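Local coordinates for glycerate dehydrogenase (PDB 6P2I), which reduces acyclic imino acids with NADPH, probably converting those released by a partner oxidase into amino acids such as the D-arginine bound here, at residues A[17-22]-A[289-294]; A[64-69]-A[87-92]; A[208-213]-A[231-236]; A[237-242]-A[264-269]. One frame throughout, in Å; residues are numbered along the deposited sequence.

Interaction 1: residues A[17-22]-A[289-294]; sequences INKINE and ELIENI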
loop_
_atom_site.group_PDB
_atom_site.type_symbol
_atom_site.label_atom_id
_atom_site.label_comp_id
_atom_site.label_asym_id
_atom_site.label_seq_id
_atom_site.Cartn_x
_atom_site.Cartn_y
_atom_site.Cartn_z
ATOM N N ILE A 17 32.211 -8.721 -7.247
ATOM C CA ILE A 17 33.140 -9.219 -8.260
ATOM C C ILE A 17 34.509 -9.460 -7.644
ATOM O O ILE A 17 35.143 -10.495 -7.886
ATOM C CB ILE A 17 33.208 -8.239 -9.447
ATOM C CG1 ILE A 17 31.848 -8.184 -10.146
ATOM C CG2 ILE A 17 34.326 -8.641 -10.428
ATOM C CD1 ILE A 17 31.723 -7.069 -11.162
ATOM N N ASN A 18 34.985 -8.522 -6.821
ATOM C CA ASN A 18 36.291 -8.702 -6.192
ATOM C C ASN A 18 36.276 -9.883 -5.229
ATOM O O ASN A 18 37.225 -10.675 -5.186
ATOM C CB ASN A 18 36.702 -7.426 -5.454
ATOM C CG ASN A 18 36.941 -6.257 -6.396
ATOM O OD1 ASN A 18 37.258 -6.449 -7.569
ATOM N ND2 ASN A 18 36.801 -5.036 -5.880
ATOM N N LYS A 19 35.194 -10.024 -4.459
ATOM C CA LYS A 19 35.113 -11.131 -3.511
ATOM C C LYS A 19 35.112 -12.481 -4.226
ATOM O O LYS A 19 35.814 -13.414 -3.816
ATOM C CB LYS A 19 33.863 -10.973 -2.642
ATOM C CG LYS A 19 33.597 -12.152 -1.724
ATOM C CD LYS A 19 34.715 -12.324 -0.721
ATOM C CE LYS A 19 34.431 -11.546 0.541
ATOM N NZ LYS A 19 33.304 -12.140 1.313
ATOM N N ILE A 20 34.336 -12.613 -5.300
ATOM C CA ILE A 20 34.252 -13.927 -5.922
ATOM C C ILE A 20 35.573 -14.284 -6.599
ATOM O O ILE A 20 35.971 -15.457 -6.633
ATOM C CB ILE A 20 33.057 -13.973 -6.887
ATOM C CG1 ILE A 20 31.760 -13.798 -6.092
ATOM C CG2 ILE A 20 33.023 -15.299 -7.647
ATOM C CD1 ILE A 20 30.507 -13.789 -6.958
ATOM N N ASN A 21 36.300 -13.287 -7.109
ATOM C CA ASN A 21 37.624 -13.567 -7.652
ATOM C C ASN A 21 38.602 -14.033 -6.573
ATOM O O ASN A 21 39.675 -14.539 -6.907
ATOM C CB ASN A 21 38.159 -12.322 -8.372
ATOM C CG ASN A 21 37.702 -12.249 -9.824
ATOM O OD1 ASN A 21 37.916 -13.181 -10.593
ATOM N ND2 ASN A 21 37.056 -11.148 -10.195
ATOM N N GLU A 22 38.252 -13.888 -5.283
ATOM C CA GLU A 22 39.093 -14.490 -4.249
ATOM C C GLU A 22 38.953 -16.009 -4.225
ATOM O O GLU A 22 39.870 -16.706 -3.776
ATOM C CB GLU A 22 38.742 -13.938 -2.866
ATOM C CG GLU A 22 39.019 -12.466 -2.689
ATOM C CD GLU A 22 38.440 -11.916 -1.383
ATOM O OE1 GLU A 22 38.257 -10.686 -1.294
ATOM O OE2 GLU A 22 38.177 -12.711 -0.445
ATOM N N GLU A 289 23.770 -14.053 -0.171
ATOM C CA GLU A 289 23.376 -15.448 -0.375
ATOM C C GLU A 289 24.204 -16.102 -1.470
ATOM O O GLU A 289 24.639 -17.248 -1.323
ATOM C CB GLU A 289 21.887 -15.543 -0.714
ATOM C CG GLU A 289 20.998 -15.330 0.521
ATOM C CD GLU A 289 19.505 -15.491 0.252
ATOM O OE1 GLU A 289 19.061 -15.265 -0.888
ATOM O OE2 GLU A 289 18.773 -15.819 1.210
ATOM N N LEU A 290 24.424 -15.389 -2.572
ATOM C CA LEU A 290 25.278 -15.905 -3.637
ATOM C C LEU A 290 26.659 -16.263 -3.100
ATOM O O LEU A 290 27.204 -17.334 -3.404
ATOM C CB LEU A 290 25.389 -14.858 -4.744
ATOM C CG LEU A 290 26.464 -15.124 -5.789
ATOM C CD1 LEU A 290 26.173 -16.406 -6.543
ATOM C CD2 LEU A 290 26.566 -13.953 -6.728
ATOM N N ILE A 291 27.236 -15.374 -2.292
ATOM C CA ILE A 291 28.576 -15.602 -1.764
ATOM C C ILE A 291 28.554 -16.736 -0.751
ATOM O O ILE A 291 29.479 -17.556 -0.697
ATOM C CB ILE A 291 29.146 -14.302 -1.169
ATOM C CG1 ILE A 291 29.489 -13.329 -2.295
ATOM C CG2 ILE A 291 30.368 -14.572 -0.294
ATOM C CD1 ILE A 291 29.602 -11.879 -1.856
ATOM N N GLU A 292 27.500 -16.803 0.065
ATOM C CA GLU A 292 27.397 -17.894 1.024
ATOM C C GLU A 292 27.289 -19.235 0.317
ATOM O O GLU A 292 27.871 -20.228 0.766
ATOM C CB GLU A 292 26.198 -17.691 1.943
ATOM C CG GLU A 292 26.015 -18.839 2.903
ATOM C CD GLU A 292 24.915 -18.576 3.909
ATOM O OE1 GLU A 292 24.151 -17.605 3.706
ATOM O OE2 GLU A 292 24.820 -19.337 4.897
ATOM N N ASN A 293 26.561 -19.280 -0.797
ATOM C CA ASN A 293 26.496 -20.509 -1.582
ATOM C C ASN A 293 27.881 -20.942 -2.042
ATOM O O ASN A 293 28.243 -22.124 -1.942
ATOM C CB ASN A 293 25.570 -20.318 -2.780
ATOM C CG ASN A 293 24.109 -20.413 -2.394
ATOM O OD1 ASN A 293 23.766 -21.063 -1.405
ATOM N ND2 ASN A 293 23.239 -19.771 -3.171
ATOM N N ILE A 294 28.666 -20.000 -2.574
ATOM C CA ILE A 294 29.990 -20.340 -3.098
ATOM C C ILE A 294 30.906 -20.800 -1.972
ATOM O O ILE A 294 31.553 -21.852 -2.061
ATOM C CB ILE A 294 30.588 -19.139 -3.853
ATOM C CG1 ILE A 294 29.742 -18.844 -5.101
ATOM C CG2 ILE A 294 32.047 -19.400 -4.190
ATOM C CD1 ILE A 294 30.052 -17.510 -5.778
#
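The outer methyl of I20 reaches across from helix 17-22 and meets two side chains of helix 289-294 at once: its CD1 lies 3.9 Å from CD1 of I294 and 4.0 Å from CD2 of L290. With CG1 anti to the carbonyl carbon (chi1 -64°) and CD1 extended beyond it, the I20 branch runs out to the partner helix and crosses both at about a right angle. I291 is a looser neighbour, its CG1 4.4 Å from CG1 of I20, and its CD1 meets the K19 chain at CG, 4.0 Å away. K19 then bends at three torsions and folds back over this isoleucine, bringing NZ to 4.1 Å from CG2 of I291. The I20 contacts are apolar packing between two nearly parallel helices, with the K19 chain as a fringe; the axes of the two short segments approach to 10.9 Å at an angle of 3°. Were I20 cut back to an alanine, the end methyls of L290 and I294 would probably lose their shared partner and a gap would open between the helices. W15 and Y23, from the same helix as I20, touch I291 and I294 respectively, while strand 68-71 lies against helix 280-298 through I70, which meets both L290 and I294.

Interaction 2: residues A[64-69]-A[87-92]; sequences SRLKYL and NEIMVS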
loop_
_atom_site.group_PDB
_atom_site.type_symbol
_atom_site.label_atom_id
_atom_site.label_comp_id
_atom_site.label_asym_id
_atom_site.label_seq_id
_atom_site.Cartn_x
_atom_site.Cartn_y
_atom_site.Cartn_z
ATOM N N SER A 64 29.332 -30.618 -20.003
ATOM C CA SER A 64 30.400 -31.313 -19.307
ATOM C C SER A 64 31.026 -30.364 -18.293
ATOM O O SER A 64 30.702 -29.174 -18.242
ATOM C CB SER A 64 31.459 -31.844 -20.294
ATOM O OG SER A 64 32.095 -30.775 -20.973
ATOM N N ARG A 65 31.901 -30.932 -17.456
ATOM C CA ARG A 65 32.707 -30.224 -16.458
ATOM C C ARG A 65 31.897 -29.651 -15.299
ATOM O O ARG A 65 32.269 -29.842 -14.135
ATOM C CB ARG A 65 33.523 -29.108 -17.114
ATOM C CG ARG A 65 34.343 -28.311 -16.121
ATOM C CD ARG A 65 35.247 -27.304 -16.810
ATOM N NE ARG A 65 35.946 -26.452 -15.850
ATOM C CZ ARG A 65 36.817 -25.509 -16.193
ATOM N NH1 ARG A 65 37.089 -25.295 -17.475
ATOM N NH2 ARG A 65 37.417 -24.780 -15.260
ATOM N N LEU A 66 30.799 -28.955 -15.605
ATOM C CA LEU A 66 30.004 -28.263 -14.589
ATOM C C LEU A 66 29.657 -29.172 -13.414
ATOM O O LEU A 66 29.180 -30.291 -13.602
ATOM C CB LEU A 66 28.716 -27.732 -15.229
ATOM C CG LEU A 66 27.766 -26.970 -14.300
ATOM C CD1 LEU A 66 28.435 -25.694 -13.817
ATOM C CD2 LEU A 66 26.461 -26.680 -15.020
ATOM N N LYS A 67 29.863 -28.672 -12.190
ATOM C CA LYS A 67 29.517 -29.436 -11.001
ATOM C C LYS A 67 28.480 -28.768 -10.113
ATOM O O LYS A 67 27.820 -29.472 -9.340
ATOM C CB LYS A 67 30.766 -29.721 -10.153
ATOM C CG LYS A 67 31.750 -30.709 -10.789
ATOM C CD LYS A 67 31.055 -32.004 -11.173
ATOM C CE LYS A 67 30.592 -32.762 -9.934
ATOM N NZ LYS A 67 29.739 -33.936 -10.272
ATOM N N TYR A 68 28.302 -27.451 -10.208
ATOM C CA TYR A 68 27.474 -26.712 -9.258
ATOM C C TYR A 68 26.842 -25.525 -9.965
ATOM O O TYR A 68 27.550 -24.711 -10.573
ATOM C CB TYR A 68 28.309 -26.250 -8.066
ATOM C CG TYR A 68 27.530 -25.586 -6.934
ATOM C CD1 TYR A 68 26.248 -26.009 -6.573
ATOM C CD2 TYR A 68 28.101 -24.552 -6.212
ATOM C CE1 TYR A 68 25.556 -25.380 -5.511
ATOM C CE2 TYR A 68 27.439 -23.943 -5.171
ATOM C CZ TYR A 68 26.179 -24.353 -4.821
ATOM O OH TYR A 68 25.561 -23.704 -3.768
ATOM N N LEU A 69 25.514 -25.447 -9.899
ATOM C CA LEU A 69 24.743 -24.363 -10.491
ATOM C C LEU A 69 24.017 -23.621 -9.387
ATOM O O LEU A 69 23.351 -24.247 -8.555
ATOM C CB LEU A 69 23.736 -24.895 -11.509
ATOM C CG LEU A 69 22.808 -23.868 -12.157
ATOM C CD1 LEU A 69 23.602 -22.903 -13.018
ATOM C CD2 LEU A 69 21.745 -24.564 -12.994
ATOM N N ASN A 87 22.440 -35.889 -13.789
ATOM C CA ASN A 87 23.768 -35.710 -14.361
ATOM C C ASN A 87 24.791 -35.276 -13.316
ATOM O O ASN A 87 25.850 -34.747 -13.673
ATOM C CB ASN A 87 23.725 -34.708 -15.516
ATOM C CG ASN A 87 23.198 -35.322 -16.798
ATOM O OD1 ASN A 87 23.972 -35.717 -17.673
ATOM N ND2 ASN A 87 21.875 -35.394 -16.925
ATOM N N GLU A 88 24.485 -35.486 -12.035
ATOM C CA GLU A 88 25.417 -35.243 -10.932
ATOM C C GLU A 88 25.867 -33.784 -10.872
ATOM O O GLU A 88 27.024 -33.484 -10.573
ATOM C CB GLU A 88 26.619 -36.187 -11.016
ATOM C CG GLU A 88 26.292 -37.631 -10.644
ATOM C CD GLU A 88 27.395 -38.604 -11.025
ATOM O OE1 GLU A 88 27.077 -39.674 -11.588
ATOM O OE2 GLU A 88 28.579 -38.300 -10.766
ATOM N N ILE A 89 24.944 -32.865 -11.149
ATOM C CA ILE A 89 25.193 -31.434 -11.017
ATOM C C ILE A 89 24.313 -30.915 -9.892
ATOM O O ILE A 89 23.083 -31.034 -9.952
ATOM C CB ILE A 89 24.925 -30.677 -12.326
ATOM C CG1 ILE A 89 25.838 -31.217 -13.435
ATOM C CG2 ILE A 89 25.112 -29.180 -12.113
ATOM C CD1 ILE A 89 25.633 -30.547 -14.775
ATOM N N MET A 90 24.946 -30.345 -8.874
ATOM C CA MET A 90 24.247 -29.841 -7.700
ATOM C C MET A 90 23.709 -28.441 -7.977
ATOM O O MET A 90 24.285 -27.678 -8.757
ATOM C CB MET A 90 25.207 -29.867 -6.505
ATOM C CG MET A 90 24.607 -29.711 -5.116
ATOM S SD MET A 90 25.898 -29.228 -3.935
ATOM C CE MET A 90 26.227 -30.836 -3.221
ATOM N N VAL A 91 22.564 -28.121 -7.362
ATOM C CA VAL A 91 21.859 -26.863 -7.590
ATOM C C VAL A 91 21.523 -26.231 -6.251
ATOM O O VAL A 91 20.992 -26.904 -5.361
ATOM C CB VAL A 91 20.553 -27.059 -8.383
ATOM C CG1 VAL A 91 19.911 -25.701 -8.699
ATOM C CG2 VAL A 91 20.803 -27.854 -9.622
ATOM N N SER A 92 21.802 -24.935 -6.126
ATOM C CA SER A 92 21.343 -24.120 -5.008
ATOM C C SER A 92 20.598 -22.916 -5.554
ATOM O O SER A 92 20.869 -22.457 -6.665
ATOM C CB SER A 92 22.510 -23.609 -4.129
ATOM O OG SER A 92 23.141 -24.641 -3.395
HETATM O O HOH W 1 28.776 -33.835 -13.166
#
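Y68 swings its ring out toward S92 because CG is anti to the backbone N (chi1 -174°). The two hydroxyls come to 2.6 Å, OH of Y68 to OG of S92, with the serine oxygen at the ring edge and in its plane. K67 instead bends at chi2 and chi3, which brings its ammonium to the 87-92 segment: NZ hydrogen-bonds O of E88 at 2.8 Å, in the carbonyl plane, and a water links it to O of N87. Between these side chains run the backbone bonds of a parallel ladder, the closing strand pair of the beta-alpha-beta unit 68-71, 81-86, 90-92. N of M90 binds O of K67, N of L69 takes O of M90 at 2.8 Å in a nearly straight bond (170°), and N of S92 takes O of L69. The sulfur of M90 makes an oblique Met-aromatic contact, SD 4.8 Å from the Y68 ring centroid. With a leucine in place of Y68, OG of S92 would probably keep its bond to O of V303 but lose the tyrosine hydroxyl, while M90 would lose its aromatic neighbour and Y297 of helix 280-298 its stacking partner. At the start of the pairing, L66 and I89 cross at about a right angle, CD2 of L66 to CD1 of I89 4.0 Å, and L84 of the connecting helix touches I89.

Interaction 3: residues A[208-213]-A[231-236]; sequences IILTEK and NLIDEQ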
loop_
_atom_site.group_PDB
_atom_site.type_symbol
_atom_site.label_atom_id
_atom_site.label_comp_id
_atom_site.label_asym_id
_atom_site.label_seq_id
_atom_site.Cartn_x
_atom_site.Cartn_y
_atom_site.Cartn_z
ATOM N N ILE A 208 -1.479 -23.602 -13.242
ATOM C CA ILE A 208 -2.931 -23.444 -13.304
ATOM C C ILE A 208 -3.579 -24.030 -12.054
ATOM O O ILE A 208 -4.614 -24.706 -12.134
ATOM C CB ILE A 208 -3.527 -24.084 -14.573
ATOM C CG1 ILE A 208 -2.589 -23.918 -15.767
ATOM C CG2 ILE A 208 -4.881 -23.453 -14.898
ATOM C CD1 ILE A 208 -2.531 -22.503 -16.295
ATOM N N ILE A 209 -2.972 -23.790 -10.892
ATOM C CA ILE A 209 -3.597 -24.247 -9.657
ATOM C C ILE A 209 -4.885 -23.474 -9.394
ATOM O O ILE A 209 -5.843 -24.024 -8.836
ATOM C CB ILE A 209 -2.613 -24.148 -8.474
ATOM C CG1 ILE A 209 -3.143 -24.946 -7.278
ATOM C CG2 ILE A 209 -2.338 -22.694 -8.103
ATOM C CD1 ILE A 209 -2.289 -24.833 -6.027
ATOM N N LEU A 210 -4.949 -22.211 -9.817
ATOM C CA LEU A 210 -6.185 -21.427 -9.724
ATOM C C LEU A 210 -6.965 -21.664 -11.011
ATOM O O LEU A 210 -6.825 -20.942 -11.999
ATOM C CB LEU A 210 -5.890 -19.951 -9.495
ATOM C CG LEU A 210 -5.402 -19.554 -8.099
ATOM C CD1 LEU A 210 -5.558 -18.054 -7.879
ATOM C CD2 LEU A 210 -6.130 -20.345 -7.025
ATOM N N THR A 211 -7.791 -22.702 -10.994
ATOM C CA THR A 211 -8.613 -23.073 -12.134
ATOM C C THR A 211 -9.775 -22.095 -12.304
ATOM O O THR A 211 -10.085 -21.288 -11.421
ATOM C CB THR A 211 -9.148 -24.487 -11.939
ATOM O OG1 THR A 211 -9.931 -24.514 -10.741
ATOM C CG2 THR A 211 -7.998 -25.465 -11.789
ATOM N N GLU A 212 -10.429 -22.186 -13.467
ATOM C CA GLU A 212 -11.659 -21.427 -13.678
ATOM C C GLU A 212 -12.676 -21.723 -12.582
ATOM O O GLU A 212 -13.327 -20.808 -12.065
ATOM C CB GLU A 212 -12.255 -21.741 -15.054
ATOM C CG GLU A 212 -13.548 -20.984 -15.342
ATOM C CD GLU A 212 -14.136 -21.312 -16.698
ATOM O OE1 GLU A 212 -13.504 -22.070 -17.461
ATOM O OE2 GLU A 212 -15.238 -20.811 -17.002
ATOM N N LYS A 213 -12.819 -23.001 -12.215
ATOM C CA LYS A 213 -13.767 -23.375 -11.167
ATOM C C LYS A 213 -13.419 -22.709 -9.841
ATOM O O LYS A 213 -14.284 -22.116 -9.183
ATOM C CB LYS A 213 -13.799 -24.896 -11.009
ATOM C CG LYS A 213 -14.860 -25.404 -10.044
ATOM N N ASN A 231 1.567 -18.142 -14.759
ATOM C CA ASN A 231 1.149 -19.487 -15.131
ATOM C C ASN A 231 0.481 -20.260 -14.003
ATOM O O ASN A 231 -0.054 -21.345 -14.258
ATOM C CB ASN A 231 2.375 -20.258 -15.622
ATOM C CG ASN A 231 3.288 -19.398 -16.464
ATOM O OD1 ASN A 231 4.041 -18.559 -15.943
ATOM N ND2 ASN A 231 3.210 -19.574 -17.777
ATOM N N LEU A 232 0.518 -19.749 -12.769
ATOM C CA LEU A 232 -0.183 -20.402 -11.671
ATOM C C LEU A 232 -1.689 -20.266 -11.801
ATOM O O LEU A 232 -2.426 -21.002 -11.137
ATOM C CB LEU A 232 0.259 -19.808 -10.330
ATOM C CG LEU A 232 1.733 -19.985 -9.969
ATOM C CD1 LEU A 232 2.040 -19.233 -8.713
ATOM C CD2 LEU A 232 2.055 -21.462 -9.785
ATOM N N ILE A 233 -2.158 -19.332 -12.622
ATOM C CA ILE A 233 -3.575 -19.007 -12.749
ATOM C C ILE A 233 -4.033 -19.354 -14.156
ATOM O O ILE A 233 -3.271 -19.198 -15.117
ATOM C CB ILE A 233 -3.830 -17.511 -12.466
ATOM C CG1 ILE A 233 -3.178 -17.094 -11.144
ATOM C CG2 ILE A 233 -5.324 -17.209 -12.485
ATOM C CD1 ILE A 233 -3.318 -15.607 -10.837
ATOM N N ASP A 234 -5.276 -19.830 -14.276
ATOM C CA ASP A 234 -5.942 -19.824 -15.574
ATOM C C ASP A 234 -6.152 -18.367 -15.965
ATOM O O ASP A 234 -7.155 -17.750 -15.583
ATOM C CB ASP A 234 -7.269 -20.589 -15.522
ATOM C CG ASP A 234 -7.938 -20.725 -16.886
ATOM O OD1 ASP A 234 -7.798 -19.825 -17.748
ATOM O OD2 ASP A 234 -8.632 -21.744 -17.090
ATOM N N GLU A 235 -5.202 -17.803 -16.713
ATOM C CA GLU A 235 -5.197 -16.360 -16.927
ATOM C C GLU A 235 -6.375 -15.903 -17.772
ATOM O O GLU A 235 -6.888 -14.795 -17.565
ATOM C CB GLU A 235 -3.887 -15.938 -17.578
ATOM C CG GLU A 235 -3.596 -14.469 -17.453
ATOM C CD GLU A 235 -2.241 -14.122 -18.014
ATOM O OE1 GLU A 235 -1.301 -13.973 -17.204
ATOM O OE2 GLU A 235 -2.123 -14.033 -19.263
ATOM N N GLN A 236 -6.811 -16.730 -18.725
ATOM C CA GLN A 236 -8.000 -16.400 -19.500
ATOM C C GLN A 236 -9.231 -16.355 -18.609
ATOM O O GLN A 236 -10.077 -15.463 -18.752
ATOM C CB GLN A 236 -8.194 -17.410 -20.633
ATOM C CG GLN A 236 -7.235 -17.217 -21.791
ATOM C CD GLN A 236 -7.622 -18.032 -23.005
ATOM O OE1 GLN A 236 -8.040 -19.184 -22.887
ATOM N NE2 GLN A 236 -7.494 -17.432 -24.184
HETATM O O HOH W 2 -9.213 -23.638 -15.547
#
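I208 and L210 grip the 231-236 segment through the backbone in the NAD-binding domain, where a single bridge, L210 with I233, ties together two loops that each lead into a helix. Three hydrogen bonds form this seam. N of I208 reaches O of N231 at 2.9 Å. L210, at the centre of an inverse gamma turn, bonds through N to O of L232, almost straight (176°), and through O to N of D234 at 3.0 Å, on either side of I233 in sequence.

Among the van der Waals contacts, CB of L210 lies 4.1 Å from CG2 of I233, the two side chains running side by side, and both touch L224 of strand 223-226. The end methyl of I208 rests against carbonyl oxygens, its CD1 3.4 Å from O of N231 and 3.6 Å from O of I233, while CG2 rests on CB of D234. I209 extends the other way, its side chain about 4 Å from the bound NADP.

At the two N-cap positions, OG1 of T211 caps N of L214 and OD1 of D234 caps N of A237. The remaining oxygen of D234, OD2, receives a bond from a water 2.5 Å away, and that same water accepts the N-H of E212 at 2.8 Å.

Interaction 4: residues A[237-242]-A[264-269]; sequences ALYSVL and IGLNNV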
loop_
_atom_site.group_PDB
_atom_site.type_symbol
_atom_site.label_atom_id
_atom_site.label_comp_id
_atom_site.label_asym_id
_atom_site.label_seq_id
_atom_site.Cartn_x
_atom_site.Cartn_y
_atom_site.Cartn_z
ATOM N N ALA A 237 -9.352 -17.308 -17.682
ATOM C CA ALA A 237 -10.476 -17.275 -16.753
ATOM C C ALA A 237 -10.393 -16.060 -15.839
ATOM O O ALA A 237 -11.420 -15.449 -15.519
ATOM C CB ALA A 237 -10.528 -18.560 -15.929
ATOM N N LEU A 238 -9.181 -15.690 -15.417
ATOM C CA LEU A 238 -9.026 -14.507 -14.576
ATOM C C LEU A 238 -9.446 -13.251 -15.324
ATOM O O LEU A 238 -10.090 -12.363 -14.753
ATOM C CB LEU A 238 -7.580 -14.392 -14.086
ATOM C CG LEU A 238 -7.259 -13.208 -13.160
ATOM C CD1 LEU A 238 -8.218 -13.154 -11.976
ATOM C CD2 LEU A 238 -5.816 -13.238 -12.671
ATOM N N TYR A 239 -9.093 -13.159 -16.610
ATOM C CA TYR A 239 -9.532 -12.020 -17.408
ATOM C C TYR A 239 -11.052 -11.904 -17.406
ATOM O O TYR A 239 -11.598 -10.815 -17.201
ATOM C CB TYR A 239 -9.009 -12.128 -18.841
ATOM C CG TYR A 239 -9.603 -11.060 -19.725
ATOM C CD1 TYR A 239 -9.200 -9.735 -19.609
ATOM C CD2 TYR A 239 -10.613 -11.362 -20.630
ATOM C CE1 TYR A 239 -9.763 -8.745 -20.395
ATOM C CE2 TYR A 239 -11.181 -10.379 -21.420
ATOM C CZ TYR A 239 -10.752 -9.071 -21.295
ATOM O OH TYR A 239 -11.309 -8.084 -22.078
ATOM N N SER A 240 -11.751 -13.023 -17.634
ATOM C CA SER A 240 -13.210 -13.002 -17.653
ATOM C C SER A 240 -13.777 -12.592 -16.301
ATOM O O SER A 240 -14.755 -11.840 -16.233
ATOM C CB SER A 240 -13.754 -14.370 -18.068
ATOM O OG SER A 240 -13.400 -14.665 -19.409
ATOM N N VAL A 241 -13.175 -13.079 -15.214
ATOM C CA VAL A 241 -13.635 -12.709 -13.877
ATOM C C VAL A 241 -13.526 -11.202 -13.676
ATOM O O VAL A 241 -14.472 -10.545 -13.220
ATOM C CB VAL A 241 -12.839 -13.486 -12.814
ATOM C CG1 VAL A 241 -12.979 -12.831 -11.453
ATOM C CG2 VAL A 241 -13.323 -14.922 -12.754
ATOM N N LEU A 242 -12.376 -10.629 -14.035
ATOM C CA LEU A 242 -12.177 -9.192 -13.869
ATOM C C LEU A 242 -13.012 -8.388 -14.858
ATOM O O LEU A 242 -13.629 -7.383 -14.482
ATOM C CB LEU A 242 -10.694 -8.859 -14.009
ATOM C CG LEU A 242 -9.793 -9.411 -12.900
ATOM C CD1 LEU A 242 -8.387 -9.637 -13.428
ATOM C CD2 LEU A 242 -9.748 -8.462 -11.712
ATOM N N ILE A 264 -4.230 -6.145 -19.932
ATOM C CA ILE A 264 -3.684 -4.788 -19.987
ATOM C C ILE A 264 -4.774 -3.743 -20.216
ATOM O O ILE A 264 -4.580 -2.564 -19.894
ATOM C CB ILE A 264 -2.575 -4.720 -21.070
ATOM C CG1 ILE A 264 -1.208 -4.955 -20.435
ATOM C CG2 ILE A 264 -2.574 -3.405 -21.830
ATOM C CD1 ILE A 264 -1.055 -6.310 -19.867
ATOM N N GLY A 265 -5.936 -4.152 -20.720
ATOM C CA GLY A 265 -7.053 -3.264 -20.954
ATOM C C GLY A 265 -7.966 -3.030 -19.769
ATOM O O GLY A 265 -8.868 -2.186 -19.848
ATOM N N LEU A 266 -7.758 -3.741 -18.666
ATOM C CA LEU A 266 -8.675 -3.711 -17.533
ATOM C C LEU A 266 -8.389 -2.538 -16.604
ATOM O O LEU A 266 -7.231 -2.223 -16.312
ATOM C CB LEU A 266 -8.578 -5.006 -16.731
ATOM C CG LEU A 266 -8.972 -6.310 -17.414
ATOM C CD1 LEU A 266 -8.528 -7.482 -16.545
ATOM C CD2 LEU A 266 -10.463 -6.342 -17.649
ATOM N N ASN A 267 -9.460 -1.922 -16.112
ATOM C CA ASN A 267 -9.370 -0.814 -15.169
ATOM C C ASN A 267 -9.495 -1.256 -13.718
ATOM O O ASN A 267 -9.652 -0.405 -12.833
ATOM C CB ASN A 267 -10.440 0.232 -15.477
ATOM C CG ASN A 267 -11.862 -0.321 -15.369
ATOM O OD1 ASN A 267 -12.078 -1.457 -14.940
ATOM N ND2 ASN A 267 -12.838 0.491 -15.764
ATOM N N ASN A 268 -9.466 -2.559 -13.453
ATOM C CA ASN A 268 -9.498 -3.055 -12.084
ATOM C C ASN A 268 -8.317 -3.975 -11.812
ATOM O O ASN A 268 -8.399 -4.868 -10.965
ATOM C CB ASN A 268 -10.826 -3.756 -11.774
ATOM C CG ASN A 268 -11.179 -4.848 -12.781
ATOM O OD1 ASN A 268 -10.440 -5.110 -13.731
ATOM N ND2 ASN A 268 -12.317 -5.499 -12.562
ATOM N N VAL A 269 -7.211 -3.776 -12.529
ATOM C CA VAL A 269 -5.960 -4.445 -12.204
ATOM C C VAL A 269 -4.897 -3.381 -11.980
ATOM O O VAL A 269 -4.946 -2.287 -12.552
ATOM C CB VAL A 269 -5.504 -5.444 -13.298
ATOM C CG1 VAL A 269 -6.570 -6.506 -13.521
ATOM C CG2 VAL A 269 -5.173 -4.714 -14.593
#
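The Y239 ring meets L266 obliquely: CE1 of the ring is 3.7 Å from CD2 of L266, with CD1 of Y239 close to the CG and CD1 atoms of the same leucine. The second flat group, the N268 amide, has its partner nearly in its plane, O of L242 being 9° out of it. ND2 of N268 donates an N-H to that oxygen at 3.0 Å in a fairly straight bond (164°), although it approaches tilted from the plane of the carbonyl. CG of N268 sits between the backbone N and the carbonyl carbon (chi1 53°), which turns the amide toward helix 235-243. Around this bond, L242 offers CB to CD1 of L266 at 3.6 Å and its own CD1 to CG1 of V269, also 3.6 Å. The helix is thus fastened to the loop leading into strand 269-271, outermost in this chain's Rossmann-type sheet. R125 of the second subunit hydrogen-bonds O of I264 and O of L266, so the same loop also takes part in the dimer. The amide is unequally served: ND2 is satisfied by a carbonyl near the helix end, whereas OD1 is buried beside L242 with no polar partner, which probably carries a desolvation cost.

In the fold
The four contacts divide between two parallel sheets. Interactions 1 and 2 belong to the five-stranded one, with centres about 17 Å apart; they touch where N293 packs on Y68 and S92. Interactions 3 and 4 belong to the seven-stranded, cofactor-binding sheet; their centres are about 13 Å apart, they share helix 235-243 and meet through E212 on A237 and I233 on L238. Between interactions 1 and 4 the centres are about 43 Å apart. Along the chain, interactions 2, 3 and 4 follow in series, all nested within the loop closed by interaction 1. The chain thus leaves the first domain, builds the second and returns through helix 280-298, while NADP and D-arginine lie between the two.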